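Local coordinates for glucose-resistance amylase regulator (PDB 4RK6), which binds glucose and is probably a DNA-binding transcriptional repressor of the LacI family, at residues D218-T230 against P235-I247. Residues are numbered along the deposited sequence; the frame is centred on the assembly and turned at random.
With GLC (alpha-D-glucopyranose), chain C.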
loop_
_atom_site.group_PDB
_atom_site.type_symbol
_atom_site.label_atom_id
_atom_site.label_comp_id
_atom_site.label_asym_id
_atom_site.label_seq_id
_atom_site.Cartn_x
_atom_site.Cartn_y
_atom_site.Cartn_z
ATOM N N ASP A 218 -18.939 6.422 -20.587
ATOM C CA ASP A 218 -18.437 5.528 -21.630
ATOM C C ASP A 218 -18.118 4.124 -21.149
ATOM O O ASP A 218 -17.780 3.264 -21.953
ATOM C CB ASP A 218 -17.207 6.153 -22.276
ATOM C CG ASP A 218 -17.520 7.492 -22.933
ATOM O OD1 ASP A 218 -18.504 7.549 -23.703
ATOM O OD2 ASP A 218 -16.811 8.483 -22.671
ATOM N N LEU A 219 -18.208 3.904 -19.840
ATOM C CA LEU A 219 -17.939 2.605 -19.206
ATOM C C LEU A 219 -18.260 2.708 -17.731
ATOM O O LEU A 219 -17.688 3.553 -17.049
ATOM C CB LEU A 219 -16.471 2.185 -19.341
ATOM C CG LEU A 219 -16.116 0.851 -18.667
ATOM C CD1 LEU A 219 -16.805 -0.314 -19.352
ATOM C CD2 LEU A 219 -14.596 0.628 -18.600
ATOM N N SER A 220 -19.169 1.860 -17.256
ATOM C CA SER A 220 -19.443 1.727 -15.832
ATOM C C SER A 220 -18.454 0.750 -15.183
ATOM O O SER A 220 -18.035 -0.221 -15.815
ATOM C CB SER A 220 -20.891 1.251 -15.632
ATOM O OG SER A 220 -21.821 2.295 -15.933
ATOM N N ILE A 221 -18.096 0.992 -13.915
ATOM C CA ILE A 221 -17.131 0.148 -13.235
ATOM C C ILE A 221 -17.604 -0.126 -11.820
ATOM O O ILE A 221 -18.065 0.796 -11.129
ATOM C CB ILE A 221 -15.714 0.790 -13.168
ATOM C CG1 ILE A 221 -15.156 1.106 -14.549
ATOM C CG2 ILE A 221 -14.722 -0.112 -12.434
ATOM C CD1 ILE A 221 -13.925 1.994 -14.468
ATOM N N VAL A 222 -17.474 -1.383 -11.403
ATOM C CA VAL A 222 -17.582 -1.763 -9.994
ATOM C C VAL A 222 -16.326 -2.545 -9.631
ATOM O O VAL A 222 -15.916 -3.448 -10.364
ATOM C CB VAL A 222 -18.835 -2.604 -9.672
ATOM C CG1 VAL A 222 -18.844 -2.985 -8.193
ATOM C CG2 VAL A 222 -20.109 -1.865 -10.033
ATOM N N THR A 223 -15.696 -2.201 -8.511
ATOM C CA THR A 223 -14.509 -2.940 -8.053
ATOM C C THR A 223 -14.798 -3.824 -6.848
ATOM O O THR A 223 -15.800 -3.646 -6.164
ATOM C CB THR A 223 -13.317 -2.039 -7.662
ATOM O OG1 THR A 223 -13.535 -1.473 -6.364
ATOM C CG2 THR A 223 -13.082 -0.957 -8.657
ATOM N N ILE A 224 -13.902 -4.767 -6.615
ATOM C CA ILE A 224 -13.922 -5.596 -5.419
ATOM C C ILE A 224 -12.756 -5.227 -4.529
ATOM O O ILE A 224 -11.618 -5.225 -4.977
ATOM C CB ILE A 224 -13.845 -7.086 -5.765
ATOM C CG1 ILE A 224 -15.124 -7.486 -6.480
ATOM C CG2 ILE A 224 -13.633 -7.896 -4.477
ATOM C CD1 ILE A 224 -15.060 -8.835 -7.164
ATOM N N ASP A 225 -13.085 -4.888 -3.270
ATOM C CA ASP A 225 -12.192 -4.726 -2.120
ATOM C C ASP A 225 -12.616 -3.486 -1.315
ATOM O O ASP A 225 -12.767 -3.550 -0.104
ATOM C CB ASP A 225 -10.695 -4.614 -2.438
ATOM C CG ASP A 225 -10.059 -5.948 -2.773
ATOM O OD1 ASP A 225 -10.737 -6.993 -2.624
ATOM O OD2 ASP A 225 -8.895 -5.938 -3.238
ATOM N N GLY A 226 -12.744 -2.353 -1.987
ATOM C CA GLY A 226 -13.220 -1.138 -1.359
ATOM C C GLY A 226 -12.217 -0.421 -0.480
ATOM O O GLY A 226 -12.610 0.245 0.477
ATOM N N LEU A 227 -10.936 -0.551 -0.804
ATOM C CA LEU A 227 -9.870 0.153 -0.083
ATOM C C LEU A 227 -9.728 1.617 -0.562
ATOM O O LEU A 227 -10.544 2.103 -1.366
ATOM C CB LEU A 227 -8.577 -0.637 -0.159
ATOM C CG LEU A 227 -8.645 -2.023 0.519
ATOM C CD1 LEU A 227 -7.429 -2.844 0.133
ATOM C CD2 LEU A 227 -8.769 -1.886 2.025
ATOM N N GLN A 228 -8.713 2.324 -0.038
ATOM C CA GLN A 228 -8.583 3.769 -0.240
ATOM C C GLN A 228 -8.581 4.232 -1.698
ATOM O O GLN A 228 -9.101 5.292 -2.000
ATOM C CB GLN A 228 -7.315 4.287 0.447
ATOM C CG GLN A 228 -7.133 5.791 0.332
ATOM C CD GLN A 228 -5.823 6.277 0.920
ATOM O OE1 GLN A 228 -4.785 5.617 0.807
ATOM N NE2 GLN A 228 -5.858 7.456 1.531
ATOM N N GLN A 229 -8.009 3.454 -2.602
ATOM C CA GLN A 229 -8.019 3.858 -4.024
ATOM C C GLN A 229 -9.413 4.178 -4.560
ATOM O O GLN A 229 -9.572 5.067 -5.426
ATOM C CB GLN A 229 -7.319 2.818 -4.898
ATOM C CG GLN A 229 -6.744 3.376 -6.170
ATOM C CD GLN A 229 -5.533 4.278 -5.913
ATOM O OE1 GLN A 229 -4.730 4.031 -5.002
ATOM N NE2 GLN A 229 -5.396 5.305 -6.707
ATOM N N THR A 230 -10.445 3.494 -4.053
ATOM C CA THR A 230 -11.811 3.755 -4.513
ATOM C C THR A 230 -12.342 5.129 -4.122
ATOM O O THR A 230 -13.205 5.669 -4.787
ATOM C CB THR A 230 -12.813 2.677 -4.042
ATOM O OG1 THR A 230 -12.977 2.730 -2.613
ATOM C CG2 THR A 230 -12.361 1.313 -4.475
ATOM N N PRO A 235 -13.855 9.417 -11.358
ATOM C CA PRO A 235 -14.895 9.391 -10.319
ATOM C C PRO A 235 -14.633 8.389 -9.209
ATOM O O PRO A 235 -13.961 7.358 -9.430
ATOM C CB PRO A 235 -16.127 8.919 -11.103
ATOM C CG PRO A 235 -15.555 8.021 -12.159
ATOM C CD PRO A 235 -14.294 8.728 -12.583
ATOM N N LYS A 236 -15.172 8.657 -8.018
ATOM C CA LYS A 236 -15.070 7.692 -6.922
ATOM C C LYS A 236 -15.709 6.376 -7.369
ATOM O O LYS A 236 -16.754 6.370 -8.032
ATOM C CB LYS A 236 -15.755 8.219 -5.657
ATOM C CG LYS A 236 -15.034 9.393 -4.988
ATOM C CD LYS A 236 -15.872 9.987 -3.861
ATOM C CE LYS A 236 -15.104 11.019 -3.041
ATOM N NZ LYS A 236 -14.221 10.428 -1.991
ATOM N N LEU A 237 -15.086 5.276 -6.985
ATOM C CA LEU A 237 -15.489 3.955 -7.472
ATOM C C LEU A 237 -16.515 3.282 -6.590
ATOM O O LEU A 237 -16.328 3.127 -5.379
ATOM C CB LEU A 237 -14.264 3.047 -7.624
ATOM C CG LEU A 237 -13.386 3.369 -8.818
ATOM C CD1 LEU A 237 -11.962 2.878 -8.581
ATOM C CD2 LEU A 237 -13.983 2.767 -10.102
ATOM N N THR A 238 -17.594 2.873 -7.241
ATOM C CA THR A 238 -18.566 1.938 -6.673
ATOM C C THR A 238 -17.820 0.630 -6.438
ATOM O O THR A 238 -16.995 0.194 -7.278
ATOM C CB THR A 238 -19.743 1.791 -7.628
ATOM O OG1 THR A 238 -20.415 3.061 -7.703
ATOM C CG2 THR A 238 -20.737 0.736 -7.156
ATOM N N THR A 239 -18.042 0.020 -5.273
ATOM C CA THR A 239 -17.186 -1.065 -4.847
ATOM C C THR A 239 -17.913 -2.027 -3.887
ATOM O O THR A 239 -18.808 -1.606 -3.128
ATOM C CB THR A 239 -15.907 -0.499 -4.187
ATOM O OG1 THR A 239 -14.953 -1.539 -3.988
ATOM C CG2 THR A 239 -16.202 0.198 -2.838
ATOM N N VAL A 240 -17.543 -3.307 -3.937
ATOM C CA VAL A 240 -17.864 -4.239 -2.841
ATOM C C VAL A 240 -16.762 -4.144 -1.816
ATOM O O VAL A 240 -15.609 -4.562 -2.037
ATOM C CB VAL A 240 -18.066 -5.703 -3.296
ATOM C CG1 VAL A 240 -18.172 -6.651 -2.090
ATOM C CG2 VAL A 240 -19.309 -5.802 -4.149
ATOM N N LYS A 241 -17.106 -3.582 -0.669
ATOM C CA LYS A 241 -16.152 -3.417 0.398
ATOM C C LYS A 241 -16.059 -4.673 1.253
ATOM O O LYS A 241 -17.054 -5.098 1.835
ATOM C CB LYS A 241 -16.528 -2.251 1.297
ATOM C CG LYS A 241 -15.392 -1.885 2.251
ATOM C CD LYS A 241 -15.739 -0.630 3.038
ATOM C CE LYS A 241 -14.510 0.159 3.447
ATOM N NZ LYS A 241 -13.676 -0.608 4.384
ATOM N N GLN A 242 -14.872 -5.250 1.314
ATOM C CA GLN A 242 -14.608 -6.359 2.249
ATOM C C GLN A 242 -14.206 -5.802 3.600
ATOM O O GLN A 242 -13.535 -4.764 3.699
ATOM C CB GLN A 242 -13.484 -7.249 1.739
ATOM C CG GLN A 242 -13.744 -7.823 0.355
ATOM C CD GLN A 242 -12.901 -9.068 0.101
ATOM O OE1 GLN A 242 -12.958 -10.026 0.864
ATOM N NE2 GLN A 242 -12.073 -9.028 -0.926
ATOM N N ASP A 243 -14.597 -6.503 4.652
ATOM C CA ASP A 243 -14.197 -6.111 5.979
ATOM C C ASP A 243 -12.912 -6.825 6.379
ATOM O O ASP A 243 -12.941 -7.805 7.135
ATOM C CB ASP A 243 -15.368 -6.391 6.947
ATOM C CG ASP A 243 -15.223 -5.658 8.285
ATOM O OD1 ASP A 243 -14.129 -5.152 8.589
ATOM O OD2 ASP A 243 -16.239 -5.604 9.012
ATOM N N PHE A 244 -11.779 -6.372 5.833
ATOM C CA PHE A 244 -10.510 -7.078 6.032
ATOM C C PHE A 244 -10.096 -7.130 7.502
ATOM O O PHE A 244 -9.606 -8.147 7.971
ATOM C CB PHE A 244 -9.377 -6.486 5.185
ATOM C CG PHE A 244 -9.560 -6.704 3.710
ATOM C CD1 PHE A 244 -9.569 -7.992 3.181
ATOM C CD2 PHE A 244 -9.753 -5.629 2.848
ATOM C CE1 PHE A 244 -9.755 -8.197 1.819
ATOM C CE2 PHE A 244 -9.946 -5.833 1.487
ATOM C CZ PHE A 244 -9.936 -7.120 0.977
ATOM N N PRO A 245 -10.276 -6.026 8.237
ATOM C CA PRO A 245 -9.891 -6.146 9.637
ATOM C C PRO A 245 -10.745 -7.175 10.370
ATOM O O PRO A 245 -10.180 -7.892 11.204
ATOM C CB PRO A 245 -10.079 -4.724 10.204
ATOM C CG PRO A 245 -10.088 -3.830 8.987
ATOM C CD PRO A 245 -10.700 -4.658 7.885
ATOM N N GLU A 246 -12.032 -7.278 10.051
ATOM C CA GLU A 246 -12.893 -8.272 10.703
ATOM C C GLU A 246 -12.427 -9.690 10.342
ATOM O O GLU A 246 -12.353 -10.573 11.203
ATOM C CB GLU A 246 -14.348 -8.055 10.372
ATOM C CG GLU A 246 -15.278 -9.063 11.021
ATOM C CD GLU A 246 -15.409 -8.915 12.526
ATOM O OE1 GLU A 246 -14.768 -8.027 13.149
ATOM O OE2 GLU A 246 -16.200 -9.707 13.082
ATOM N N ILE A 247 -12.056 -9.899 9.079
ATOM C CA ILE A 247 -11.465 -11.195 8.692
ATOM C C ILE A 247 -10.277 -11.550 9.580
ATOM O O ILE A 247 -10.183 -12.667 10.074
ATOM C CB ILE A 247 -11.105 -11.220 7.183
ATOM C CG1 ILE A 247 -12.378 -11.148 6.352
ATOM C CG2 ILE A 247 -10.282 -12.458 6.836
ATOM C CD1 ILE A 247 -12.148 -10.762 4.892
HETATM C C1 GLC C . -6.718 -11.621 -2.975
HETATM C C2 GLC C . -7.882 -11.834 -2.007
HETATM C C3 GLC C . -9.194 -11.275 -2.520
HETATM C C4 GLC C . -8.975 -9.858 -3.055
HETATM C C5 GLC C . -7.960 -9.939 -4.196
HETATM C C6 GLC C . -7.657 -8.563 -4.784
HETATM O O1 GLC C . -6.791 -12.625 -3.912
HETATM O O2 GLC C . -8.082 -13.224 -1.757
HETATM O O3 GLC C . -10.070 -11.265 -1.398
HETATM O O4 GLC C . -10.192 -9.308 -3.458
HETATM O O5 GLC C . -6.729 -10.419 -3.724
HETATM O O6 GLC C . -7.102 -7.715 -3.827
HETATM O O HOH W 1 -12.000 -2.720 2.537
#
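Asp225 OD1 accepts two hydrogen bonds, one from Gln242 NE2 and one from glucose O4. Gln242 NE2 lies 3.0 Å from Asp225 OD1, and glucose O4 lies 2.5 Å from Asp225 OD1. The carboxylate of Asp225 and the amide of Gln242 lie side by side and point the same way, their planes turned 41° apart. Asp225 OD2 accepts a hydrogen bond from glucose O6. Gln242 NE2 also gives a nearly straight bond to glucose O3, at 3.0 Å and 175°. Ser108 binds Gln242 OE1 and should fix which way the amide faces.

The ring of Phe244 turns its edge to Asp225, whose CG lies in the ring plane. Leu227 CD2 also reaches this rim, 4.0 Å from Phe244 CD2. Gln242 CB sits over one face of the ring, displaced toward its rim.

Behind the pocket, strands 220-223 and 238-241 run parallel. Val240 bonds both ways: its N donates to Thr223 O, and its O accepts from Asp225 N. Gln242 N then reaches Asp225 O at 3.1 Å, from above the carbonyl plane. A water joins Asp225 O, Gln242 O and Lys241 NZ. The hydroxyls of Thr223 and Thr239 meet at 2.8 Å between OG1 atoms, and Asp198 is a further partner of Thr223 OG1. Thr239 OG1 stands anti to the backbone N (chi1 -169°), which leaves Thr239 CG2 packed 3.6 Å from Gly226 CA.

Leu237 closes the other end. Its CD1 packs on Thr223 CG2 and its CD2 on Ile221 CG2, while its N donates to Thr230 O. The whole is a beta-alpha-beta unit of the periplasmic binding protein-like fold, with short helix 229-232 as the connection. Strand 220-223 lies between parallel strands 238-241 and 192-195; strand 238-241 also borders antiparallel strand 267-275. Helix 110-123 packs on Val222, Ile224 and Val240; helix 198-210 touches Ile221, Asp225 and Thr230.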